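PDB 3PJ0: Lmo0305 protein from Listeria monocytogenes, which belongs to the beta-eliminating lyase family of pyridoxal-phosphate-dependent enzymes with the aminotransferase-like fold and has pyridoxal phosphate covalently bound. Local coordinates for residues A[125-128]-A[129-132]; A[119-122]-A[123-126]; A[79-82]-A[83-87]; A[97-101]-A[102-106]. All coordinates share one frame; numbering follows the deposited sequence.

Interaction 1 (A[125-128]-A[129-132]); sequences LLTI and DDIK
Thr127 and Asp130 hold each other across the start of helix 128-132. The side-chain bond from the helix is the firmer one. The backbone N of Thr127 donates to Asp130 OD2 at 2.9 Å, with an N-H...O angle of 161°. It meets that oxygen from above the carboxylate plane. The return bond is weak: Asp130 N lies 3.4 Å from Thr127 OG1. With chi1 at 69°, OG1 of Thr127 sits between its own backbone N and carbonyl carbon, and there it faces the first turn. A water bridges Asp130 OD2 and Leu125 O, 2.8 Å from the latter. The carboxylate is thus tied to the incoming loop as well.

The backbone bonds begin the helix. Asp130 N donates to Thr127 O at 2.9 Å, and Ile131 N reaches the same oxygen only weakly. Lys132 N to Ile128 O, at 2.9 Å, is the first well-formed helical bond here.

Apolar contact is slight. Leu126 CD1 and Ile131 CD1 are 4.4 Å apart. Both side chains also touch Leu119, while Ile128 and Ile131 reach Tyr166 of helix 157-170. The aliphatic chain of Lys132 runs past Ile128 O, its CG 3.5 Å from that oxygen.

The reciprocal bonds between the N-cap residue Thr127 and Asp130, three residues on, form a capping box, a common way to start a helix.

Interaction 2 (A[119-122]-A[123-126]); sequences LGTA and NQLL
Thr121 and Gln124 are the ends of a type I beta turn, and their side chains meet over it. Asn123 joins them. The turn lies in the loop between strand 115-118 and helix 128-132, and the chain nearly reverses there: the directions of 119-122 and 123-126 differ by 161°.

Thr121 and Asn123 lie side by side and point the same way. The hydroxyl OG1 of Thr121 donates to Asn123 OD1 at 2.7 Å. The donor sits almost in line with the C=O bond, at a C=O...O angle of 175°. Asn123 has its CG between backbone N and carbonyl carbon (chi1 68°), which turns the amide back toward Thr121.

Gln124 crosses Thr121 at a slant. Its chain is extended beyond CG and passes the hydroxyl, bringing NE2 to 3.1 Å from Thr121 OG1 in a weak bond. NE2 also makes a weak bond to Asn123 OD1. The three polar ends therefore form a small ring of bonds at the surface. The turn's own bond, Gln124 N to Thr121 O, is long and weak at 3.4 Å.

At the base of the loop the side chains of Leu119 and Leu126 slant across each other. Leu119 also packs on Asp130 and Ile131 of helix 128-132. Gln124 O accepts from His95 NE2, which ties the loop to the chain after strand 91-94. Between the two arms a water accepts from Thr121 N and lies 2.8 Å from Gln124 O. Beyond it the leucine methyls close the base, Leu119 CD1 lying 3.8 Å from Leu126 CD2.

Interaction 3 (A[79-82]-A[83-87]); sequences ALRI and WADRK
Arg81 and Asp85 form a salt bridge one turn apart on helix 72-87. Arg81 NE donates to Asp85 OD1 at 3.0 Å, with an N-H...O angle of 159°. A weaker bond runs to OD2. The carboxylate lies at the edge of the guanidinium, and the two planes are 83° apart, so the groups do not pair flat. The bend of Arg81 at chi2 (58°) carries NE forward along the helix to Asp85. A water bridges Asp85 OD2 and, weakly, Arg81 NH2. Arg81 NH1 bonds to Gln112.

The backbone bonds are those of a regular alpha helix. Trp83 N donates to Ala79 O at 3.1 Å, and Ala84 N, Asp85 N and Arg86 N follow the same i to i-4 pattern. A second water accepts weakly from Arg86 NE and donates to Ile82 O.

Close by, Trp83 CD1 lies 3.3 Å from Ala79 O. Its NE1 bonds to Ser201.

The helix lies between helix 222-234 and the large mixed sheet. Phe224 stacks on Trp83, and Glu227 forms a salt bridge with Arg86. Leu80 faces strand 140-144, while Ala79 and Trp83 touch strand 173-178.

Interaction 4 (A[97-101]-A[102-106]); sequences LSHLE and IHEQD
A histidine-carboxylate hydrogen bond ties the short helix 99-102 to the loop that follows it. His99 ND1 donates to Glu104 OE2 at 2.8 Å and nearly straight, at 171°. The oxygen lies in the ring plane and uses its anti lone pair. The ring and carboxylate planes are 53° apart. With CG anti to the backbone N (chi1 -170°), the His99 ring lies where its ND1 edge can face Glu104.

His103 CB sits over the centre of one face of that ring, 3.6 Å from the centroid, in a CH-pi contact. The ring is thus gripped at its edge and on one face. The two imidazoles are oblique to each other. His103 NE2 bonds to Glu149.

Leu100 runs alongside Glu104, its CD1 3.4 Å from OE1. A water donates to both Leu100 O and Glu104 OE1. Another water donates to Leu100 O and accepts from Glu104 N and Asp106 N. It stands where a helical i to i+4 bond from Glu104 N to Leu100 O would be. Two more join Glu101 O to Asp106 OD1.

Ile102 N bonds to Ser98 O at 3.2 Å and His103 N to His99 O at 2.9 Å. Ser98 OG caps the helix by a weak bond from Leu100 N. His103 O and Gln105 O accept from Arg233 and Arg234 of the second subunit. The arrangement is a single-turn helix, serine-capped at its start and water-bridged at its end, beside the dimer interface.

Along the chain the order is interaction 3, interaction 4, interaction 2, interaction 1. Strand 91-94 lies between interactions 3 and 4, and strand 115-118, at one edge of the large mixed sheet, between 4 and 2. Interactions 1 and 2 are neighbours, with centres 8 Å apart, and share Leu125 and Leu126: one loop leads straight into helix 128-132. Interaction 2 also touches interaction 4, where Ala122 O packs on Leu97 CD1 at 3.5 Å. Interaction 3 is about 24 Å, centre to centre, from interaction 2, but its nearest atoms come within about 4 Å of interaction 4. All four sit among the connections around this sheet, and only interaction 4 meets the second subunit.

Interaction 1 (A[125-128]-A[129-132])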
loop_
_atom_site.group_PDB
_atom_site.type_symbol
_atom_site.label_atom_id
_atom_site.label_comp_id
_atom_site.label_asym_id
_atom_site.label_seq_id
_atom_site.Cartn_x
_atom_site.Cartn_y
_atom_site.Cartn_z
ATOM N N LEU A 125 -19.288 -24.667 -7.440
ATOM C CA LEU A 125 -18.060 -24.550 -8.205
ATOM C C LEU A 125 -18.344 -24.339 -9.681
ATOM O O LEU A 125 -19.274 -24.926 -10.265
ATOM C CB LEU A 125 -17.192 -25.815 -8.055
ATOM C CG LEU A 125 -16.441 -26.009 -6.757
ATOM C CD1 LEU A 125 -15.943 -27.450 -6.622
ATOM C CD2 LEU A 125 -15.249 -24.996 -6.666
ATOM N N LEU A 126 -17.553 -23.477 -10.287
ATOM C CA LEU A 126 -17.628 -23.287 -11.728
ATOM C C LEU A 126 -17.063 -24.556 -12.364
ATOM O O LEU A 126 -16.263 -25.270 -11.744
ATOM C CB LEU A 126 -16.815 -22.067 -12.156
ATOM C CG LEU A 126 -15.284 -22.083 -12.112
ATOM C CD1 LEU A 126 -14.602 -22.815 -13.329
ATOM C CD2 LEU A 126 -14.743 -20.643 -12.053
ATOM N N THR A 127 -17.482 -24.851 -13.583
ATOM C CA THR A 127 -16.925 -26.003 -14.305
ATOM C C THR A 127 -16.451 -25.632 -15.699
ATOM O O THR A 127 -16.760 -24.548 -16.225
ATOM C CB THR A 127 -17.971 -27.100 -14.490
ATOM O OG1 THR A 127 -18.953 -26.625 -15.408
ATOM C CG2 THR A 127 -18.603 -27.505 -13.136
ATOM N N ILE A 128 -15.687 -26.538 -16.305
ATOM C CA ILE A 128 -15.259 -26.358 -17.695
ATOM C C ILE A 128 -16.473 -26.132 -18.616
ATOM O O ILE A 128 -16.368 -25.400 -19.593
ATOM C CB ILE A 128 -14.383 -27.536 -18.192
ATOM C CG1 ILE A 128 -13.627 -27.139 -19.477
ATOM C CG2 ILE A 128 -15.240 -28.794 -18.396
ATOM C CD1 ILE A 128 -12.560 -28.142 -19.926
ATOM N N ASP A 129 -17.625 -26.752 -18.303
ATOM C CA ASP A 129 -18.857 -26.580 -19.075
ATOM C C ASP A 129 -19.311 -25.106 -19.079
ATOM O O ASP A 129 -19.844 -24.606 -20.073
ATOM C CB ASP A 129 -20.001 -27.457 -18.523
ATOM C CG ASP A 129 -19.666 -28.957 -18.493
ATOM O OD1 ASP A 129 -20.341 -29.710 -19.229
ATOM O OD2 ASP A 129 -18.745 -29.393 -17.751
ATOM N N ASP A 130 -19.107 -24.412 -17.968
ATOM C CA ASP A 130 -19.476 -22.989 -17.882
ATOM C C ASP A 130 -18.608 -22.156 -18.806
ATOM O O ASP A 130 -19.100 -21.227 -19.464
ATOM C CB ASP A 130 -19.318 -22.467 -16.460
ATOM C CG ASP A 130 -20.272 -23.130 -15.496
ATOM O OD1 ASP A 130 -21.445 -23.357 -15.862
ATOM O OD2 ASP A 130 -19.828 -23.434 -14.371
ATOM N N ILE A 131 -17.312 -22.478 -18.841
ATOM C CA ILE A 131 -16.360 -21.800 -19.701
ATOM C C ILE A 131 -16.710 -22.036 -21.183
ATOM O O ILE A 131 -16.712 -21.095 -21.993
ATOM C CB ILE A 131 -14.908 -22.247 -19.411
ATOM C CG1 ILE A 131 -14.496 -21.880 -17.986
ATOM C CG2 ILE A 131 -13.969 -21.584 -20.387
ATOM C CD1 ILE A 131 -13.197 -22.582 -17.524
ATOM N N LYS A 132 -17.001 -23.291 -21.519
ATOM C CA LYS A 132 -17.411 -23.689 -22.877
ATOM C C LYS A 132 -18.706 -23.014 -23.308
ATOM O O LYS A 132 -18.895 -22.790 -24.500
ATOM C CB LYS A 132 -17.547 -25.225 -22.986
ATOM C CG LYS A 132 -16.215 -25.967 -23.022
ATOM C CD LYS A 132 -16.397 -27.506 -23.172
ATOM C CE LYS A 132 -15.053 -28.235 -23.319
ATOM N NZ LYS A 132 -15.249 -29.703 -23.549
HETATM O O HOH W 1 -21.143 -24.604 -12.342
#

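Interaction 2 (A[119-122]-A[123-126])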
loop_
_atom_site.group_PDB
_atom_site.type_symbol
_atom_site.label_atom_id
_atom_site.label_comp_id
_atom_site.label_asym_id
_atom_site.label_seq_id
_atom_site.Cartn_x
_atom_site.Cartn_y
_atom_site.Cartn_z
ATOM N N LEU A 119 -19.286 -17.123 -14.256
ATOM C CA LEU A 119 -19.330 -18.529 -14.614
ATOM C C LEU A 119 -20.165 -19.345 -13.649
ATOM O O LEU A 119 -19.858 -19.409 -12.452
ATOM C CB LEU A 119 -17.907 -19.098 -14.657
ATOM C CG LEU A 119 -16.953 -18.583 -15.718
ATOM C CD1 LEU A 119 -15.484 -18.967 -15.404
ATOM C CD2 LEU A 119 -17.417 -19.081 -17.109
ATOM N N GLY A 120 -21.175 -20.020 -14.191
ATOM C CA GLY A 120 -22.043 -20.903 -13.400
ATOM C C GLY A 120 -23.005 -20.144 -12.507
ATOM O O GLY A 120 -23.621 -19.182 -12.947
ATOM N N THR A 121 -23.124 -20.580 -11.254
ATOM C CA THR A 121 -24.037 -19.973 -10.304
ATOM C C THR A 121 -23.273 -19.684 -9.012
ATOM O O THR A 121 -22.251 -20.290 -8.748
ATOM C CB THR A 121 -25.257 -20.890 -10.065
ATOM O OG1 THR A 121 -24.830 -22.115 -9.498
ATOM C CG2 THR A 121 -25.972 -21.184 -11.383
ATOM N N ALA A 122 -23.776 -18.737 -8.221
ATOM C CA ALA A 122 -23.113 -18.291 -7.001
ATOM C C ALA A 122 -22.941 -19.385 -5.949
ATOM O O ALA A 122 -22.003 -19.332 -5.131
ATOM C CB ALA A 122 -23.889 -17.072 -6.390
ATOM N N ASN A 123 -23.809 -20.392 -5.982
ATOM C CA ASN A 123 -23.785 -21.444 -4.964
ATOM C C ASN A 123 -22.927 -22.684 -5.218
ATOM O O ASN A 123 -22.967 -23.623 -4.409
ATOM C CB ASN A 123 -25.236 -21.883 -4.608
ATOM C CG ASN A 123 -25.984 -22.627 -5.764
ATOM O OD1 ASN A 123 -25.634 -22.537 -6.946
ATOM N ND2 ASN A 123 -27.048 -23.336 -5.399
ATOM N N GLN A 124 -22.172 -22.725 -6.313
ATOM C CA GLN A 124 -21.383 -23.939 -6.605
ATOM C C GLN A 124 -20.145 -23.659 -7.388
ATOM O O GLN A 124 -19.947 -22.548 -7.895
ATOM C CB GLN A 124 -22.235 -25.008 -7.320
ATOM C CG GLN A 124 -22.915 -24.560 -8.581
ATOM C CD GLN A 124 -23.972 -25.568 -9.080
ATOM O OE1 GLN A 124 -23.641 -26.676 -9.517
ATOM N NE2 GLN A 124 -25.235 -25.167 -9.048
ATOM N N LEU A 125 -19.288 -24.667 -7.440
ATOM C CA LEU A 125 -18.060 -24.550 -8.205
ATOM C C LEU A 125 -18.344 -24.339 -9.681
ATOM O O LEU A 125 -19.274 -24.926 -10.265
ATOM C CB LEU A 125 -17.192 -25.815 -8.055
ATOM C CG LEU A 125 -16.441 -26.009 -6.757
ATOM C CD1 LEU A 125 -15.943 -27.450 -6.622
ATOM C CD2 LEU A 125 -15.249 -24.996 -6.666
ATOM N N LEU A 126 -17.553 -23.477 -10.287
ATOM C CA LEU A 126 -17.628 -23.287 -11.728
ATOM C C LEU A 126 -17.063 -24.556 -12.364
ATOM O O LEU A 126 -16.263 -25.270 -11.744
ATOM C CB LEU A 126 -16.815 -22.067 -12.156
ATOM C CG LEU A 126 -15.284 -22.083 -12.112
ATOM C CD1 LEU A 126 -14.602 -22.815 -13.329
ATOM C CD2 LEU A 126 -14.743 -20.643 -12.053
HETATM O O HOH W 2 -20.400 -21.829 -10.610
#

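Interaction 3 (A[79-82]-A[83-87])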
loop_
_atom_site.group_PDB
_atom_site.type_symbol
_atom_site.label_atom_id
_atom_site.label_comp_id
_atom_site.label_asym_id
_atom_site.label_seq_id
_atom_site.Cartn_x
_atom_site.Cartn_y
_atom_site.Cartn_z
ATOM N N ALA A 79 -3.150 -7.839 -13.090
ATOM C CA ALA A 79 -2.885 -9.059 -13.845
ATOM C C ALA A 79 -3.880 -9.170 -15.007
ATOM O O ALA A 79 -3.478 -9.422 -16.150
ATOM C CB ALA A 79 -2.952 -10.334 -12.911
ATOM N N LEU A 80 -5.169 -8.985 -14.714
ATOM C CA LEU A 80 -6.230 -9.123 -15.726
ATOM C C LEU A 80 -6.105 -8.052 -16.826
ATOM O O LEU A 80 -6.333 -8.366 -18.021
ATOM C CB LEU A 80 -7.630 -9.116 -15.069
ATOM C CG LEU A 80 -7.886 -10.243 -14.030
ATOM C CD1 LEU A 80 -9.264 -10.206 -13.452
ATOM C CD2 LEU A 80 -7.554 -11.647 -14.645
ATOM N N ARG A 81 -5.728 -6.829 -16.456
ATOM C CA ARG A 81 -5.461 -5.783 -17.476
ATOM C C ARG A 81 -4.307 -6.142 -18.430
ATOM O O ARG A 81 -4.397 -5.943 -19.642
ATOM C CB ARG A 81 -5.221 -4.407 -16.825
ATOM C CG ARG A 81 -4.876 -3.272 -17.840
ATOM C CD ARG A 81 -5.940 -3.053 -18.895
ATOM N NE ARG A 81 -5.467 -2.055 -19.849
ATOM C CZ ARG A 81 -5.610 -0.737 -19.710
ATOM N NH1 ARG A 81 -6.289 -0.217 -18.692
ATOM N NH2 ARG A 81 -5.070 0.067 -20.624
ATOM N N ILE A 82 -3.210 -6.665 -17.884
ATOM C CA ILE A 82 -2.099 -7.058 -18.712
ATOM C C ILE A 82 -2.555 -8.118 -19.727
ATOM O O ILE A 82 -2.276 -7.981 -20.927
ATOM C CB ILE A 82 -0.935 -7.575 -17.867
ATOM C CG1 ILE A 82 -0.384 -6.448 -17.002
ATOM C CG2 ILE A 82 0.208 -8.184 -18.744
ATOM C CD1 ILE A 82 0.585 -6.897 -15.873
ATOM N N TRP A 83 -3.276 -9.153 -19.275
ATOM C CA TRP A 83 -3.748 -10.186 -20.211
ATOM C C TRP A 83 -4.781 -9.617 -21.198
ATOM O O TRP A 83 -4.780 -10.005 -22.337
ATOM C CB TRP A 83 -4.271 -11.429 -19.494
ATOM C CG TRP A 83 -3.240 -12.159 -18.685
ATOM C CD1 TRP A 83 -3.342 -12.510 -17.381
ATOM C CD2 TRP A 83 -1.929 -12.558 -19.101
ATOM N NE1 TRP A 83 -2.204 -13.123 -16.958
ATOM C CE2 TRP A 83 -1.308 -13.160 -17.988
ATOM C CE3 TRP A 83 -1.217 -12.475 -20.313
ATOM C CZ2 TRP A 83 -0.018 -13.690 -18.044
ATOM C CZ3 TRP A 83 0.084 -12.986 -20.362
ATOM C CH2 TRP A 83 0.660 -13.591 -19.242
ATOM N N ALA A 84 -5.629 -8.673 -20.768
ATOM C CA ALA A 84 -6.595 -8.044 -21.681
ATOM C C ALA A 84 -5.867 -7.296 -22.809
ATOM O O ALA A 84 -6.265 -7.375 -24.000
ATOM C CB ALA A 84 -7.536 -7.100 -20.915
ATOM N N ASP A 85 -4.798 -6.585 -22.443
ATOM C CA ASP A 85 -3.978 -5.892 -23.427
ATOM C C ASP A 85 -3.283 -6.845 -24.404
ATOM O O ASP A 85 -3.237 -6.560 -25.583
ATOM C CB ASP A 85 -2.938 -5.013 -22.755
ATOM C CG ASP A 85 -3.529 -3.733 -22.164
ATOM O OD1 ASP A 85 -4.704 -3.376 -22.441
ATOM O OD2 ASP A 85 -2.772 -3.067 -21.428
ATOM N N ARG A 86 -2.729 -7.951 -23.913
ATOM C CA ARG A 86 -2.078 -8.956 -24.773
ATOM C C ARG A 86 -3.047 -9.584 -25.788
ATOM O O ARG A 86 -2.676 -9.842 -26.948
ATOM C CB ARG A 86 -1.490 -10.124 -23.944
ATOM C CG ARG A 86 -0.382 -9.794 -22.997
ATOM C CD ARG A 86 0.893 -9.285 -23.673
ATOM N NE ARG A 86 1.884 -9.070 -22.615
ATOM C CZ ARG A 86 2.675 -10.019 -22.120
ATOM N NH1 ARG A 86 2.650 -11.265 -22.596
ATOM N NH2 ARG A 86 3.500 -9.720 -21.124
ATOM N N LYS A 87 -4.290 -9.800 -25.359
ATOM C CA LYS A 87 -5.325 -10.439 -26.174
ATOM C C LYS A 87 -6.269 -9.443 -26.849
ATOM O O LYS A 87 -7.150 -9.854 -27.587
ATOM C CB LYS A 87 -6.196 -11.337 -25.287
ATOM C CG LYS A 87 -5.473 -12.385 -24.474
ATOM C CD LYS A 87 -4.895 -13.484 -25.325
ATOM C CE LYS A 87 -4.149 -14.477 -24.467
ATOM N NZ LYS A 87 -3.494 -15.503 -25.310
HETATM O O HOH W 3 -2.772 -0.424 -21.692
HETATM O O HOH W 4 0.020 -6.494 -22.069
#

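Interaction 4 (A[97-101]-A[102-106])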
loop_
_atom_site.group_PDB
_atom_site.type_symbol
_atom_site.label_atom_id
_atom_site.label_comp_id
_atom_site.label_asym_id
_atom_site.label_seq_id
_atom_site.Cartn_x
_atom_site.Cartn_y
_atom_site.Cartn_z
ATOM N N LEU A 97 -18.789 -14.975 -7.198
ATOM C CA LEU A 97 -18.362 -14.477 -5.893
ATOM C C LEU A 97 -16.858 -14.242 -5.846
ATOM O O LEU A 97 -16.256 -14.216 -4.750
ATOM C CB LEU A 97 -18.819 -15.423 -4.776
ATOM C CG LEU A 97 -20.317 -15.709 -4.728
ATOM C CD1 LEU A 97 -20.739 -16.503 -3.470
ATOM C CD2 LEU A 97 -21.071 -14.395 -4.789
ATOM N N SER A 98 -16.237 -14.056 -7.011
ATOM C CA SER A 98 -14.818 -13.706 -7.025
ATOM C C SER A 98 -14.598 -12.452 -6.184
ATOM O O SER A 98 -15.475 -11.594 -6.065
ATOM C CB SER A 98 -14.304 -13.453 -8.431
ATOM O OG SER A 98 -12.970 -12.935 -8.385
ATOM N N HIS A 99 -13.407 -12.339 -5.610
ATOM C CA HIS A 99 -13.118 -11.213 -4.737
ATOM C C HIS A 99 -13.206 -9.929 -5.561
ATOM O O HIS A 99 -13.629 -8.886 -5.064
ATOM C CB HIS A 99 -11.733 -11.395 -4.100
ATOM C CG HIS A 99 -11.411 -10.433 -3.003
ATOM N ND1 HIS A 99 -10.853 -9.189 -3.238
ATOM C CD2 HIS A 99 -11.485 -10.562 -1.657
ATOM C CE1 HIS A 99 -10.621 -8.588 -2.079
ATOM N NE2 HIS A 99 -10.990 -9.395 -1.105
ATOM N N LEU A 100 -12.812 -10.024 -6.827
ATOM C CA LEU A 100 -12.870 -8.897 -7.741
ATOM C C LEU A 100 -14.303 -8.385 -7.984
ATOM O O LEU A 100 -14.541 -7.197 -8.155
ATOM C CB LEU A 100 -12.260 -9.281 -9.101
ATOM C CG LEU A 100 -10.740 -9.532 -9.329
ATOM C CD1 LEU A 100 -10.005 -8.245 -9.405
ATOM C CD2 LEU A 100 -10.059 -10.560 -8.358
ATOM N N GLU A 101 -15.260 -9.307 -7.963
ATOM C CA GLU A 101 -16.631 -8.958 -8.269
ATOM C C GLU A 101 -17.373 -8.351 -7.092
ATOM O O GLU A 101 -18.197 -7.448 -7.285
ATOM C CB GLU A 101 -17.371 -10.216 -8.717
ATOM C CG GLU A 101 -18.778 -9.989 -9.204
ATOM C CD GLU A 101 -18.842 -9.203 -10.518
ATOM O OE1 GLU A 101 -17.791 -9.021 -11.181
ATOM O OE2 GLU A 101 -19.967 -8.795 -10.884
ATOM N N ILE A 102 -17.080 -8.832 -5.882
ATOM C CA ILE A 102 -17.858 -8.414 -4.706
ATOM C C ILE A 102 -17.156 -7.692 -3.557
ATOM O O ILE A 102 -17.850 -7.061 -2.741
ATOM C CB ILE A 102 -18.636 -9.635 -4.113
ATOM C CG1 ILE A 102 -17.696 -10.668 -3.512
ATOM C CG2 ILE A 102 -19.533 -10.298 -5.218
ATOM C CD1 ILE A 102 -18.428 -11.815 -2.794
ATOM N N HIS A 103 -15.828 -7.767 -3.457
ATOM C CA HIS A 103 -15.136 -7.187 -2.313
ATOM C C HIS A 103 -14.171 -6.034 -2.603
ATOM O O HIS A 103 -13.458 -5.617 -1.701
ATOM C CB HIS A 103 -14.368 -8.259 -1.517
ATOM C CG HIS A 103 -15.232 -9.315 -0.898
ATOM N ND1 HIS A 103 -16.246 -9.031 -0.009
ATOM C CD2 HIS A 103 -15.167 -10.666 -0.975
ATOM C CE1 HIS A 103 -16.791 -10.160 0.406
ATOM N NE2 HIS A 103 -16.168 -11.170 -0.183
ATOM N N GLU A 104 -14.198 -5.482 -3.811
ATOM C CA GLU A 104 -13.261 -4.427 -4.165
ATOM C C GLU A 104 -13.939 -3.144 -4.648
ATOM O O GLU A 104 -13.333 -2.330 -5.373
ATOM C CB GLU A 104 -12.245 -4.965 -5.176
ATOM C CG GLU A 104 -11.433 -6.176 -4.676
ATOM C CD GLU A 104 -10.558 -6.791 -5.783
ATOM O OE1 GLU A 104 -10.322 -6.129 -6.809
ATOM O OE2 GLU A 104 -10.120 -7.946 -5.623
ATOM N N GLN A 105 -15.182 -2.940 -4.223
ATOM C CA GLN A 105 -15.948 -1.750 -4.619
ATOM C C GLN A 105 -15.925 -1.548 -6.151
ATOM O O GLN A 105 -15.877 -0.418 -6.621
ATOM C CB GLN A 105 -15.448 -0.476 -3.904
ATOM C CG GLN A 105 -15.767 -0.426 -2.420
ATOM C CD GLN A 105 -17.237 -0.180 -2.131
ATOM O OE1 GLN A 105 -18.033 0.124 -3.019
ATOM N NE2 GLN A 105 -17.603 -0.286 -0.856
ATOM N N ASP A 106 -15.963 -2.655 -6.901
ATOM C CA ASP A 106 -16.048 -2.636 -8.374
ATOM C C ASP A 106 -14.815 -2.039 -9.045
ATOM O O ASP A 106 -14.890 -1.515 -10.171
ATOM C CB ASP A 106 -17.298 -1.862 -8.822
ATOM C CG ASP A 106 -18.534 -2.273 -8.046
ATOM O OD1 ASP A 106 -18.862 -3.483 -8.015
ATOM O OD2 ASP A 106 -19.142 -1.372 -7.437
HETATM O O HOH W 5 -15.861 -5.631 -6.210
HETATM O O HOH W 6 -12.309 -5.459 -8.585
HETATM O O HOH W 7 -18.633 -4.826 -5.555
HETATM O O HOH W 8 -18.097 -5.628 -9.327
#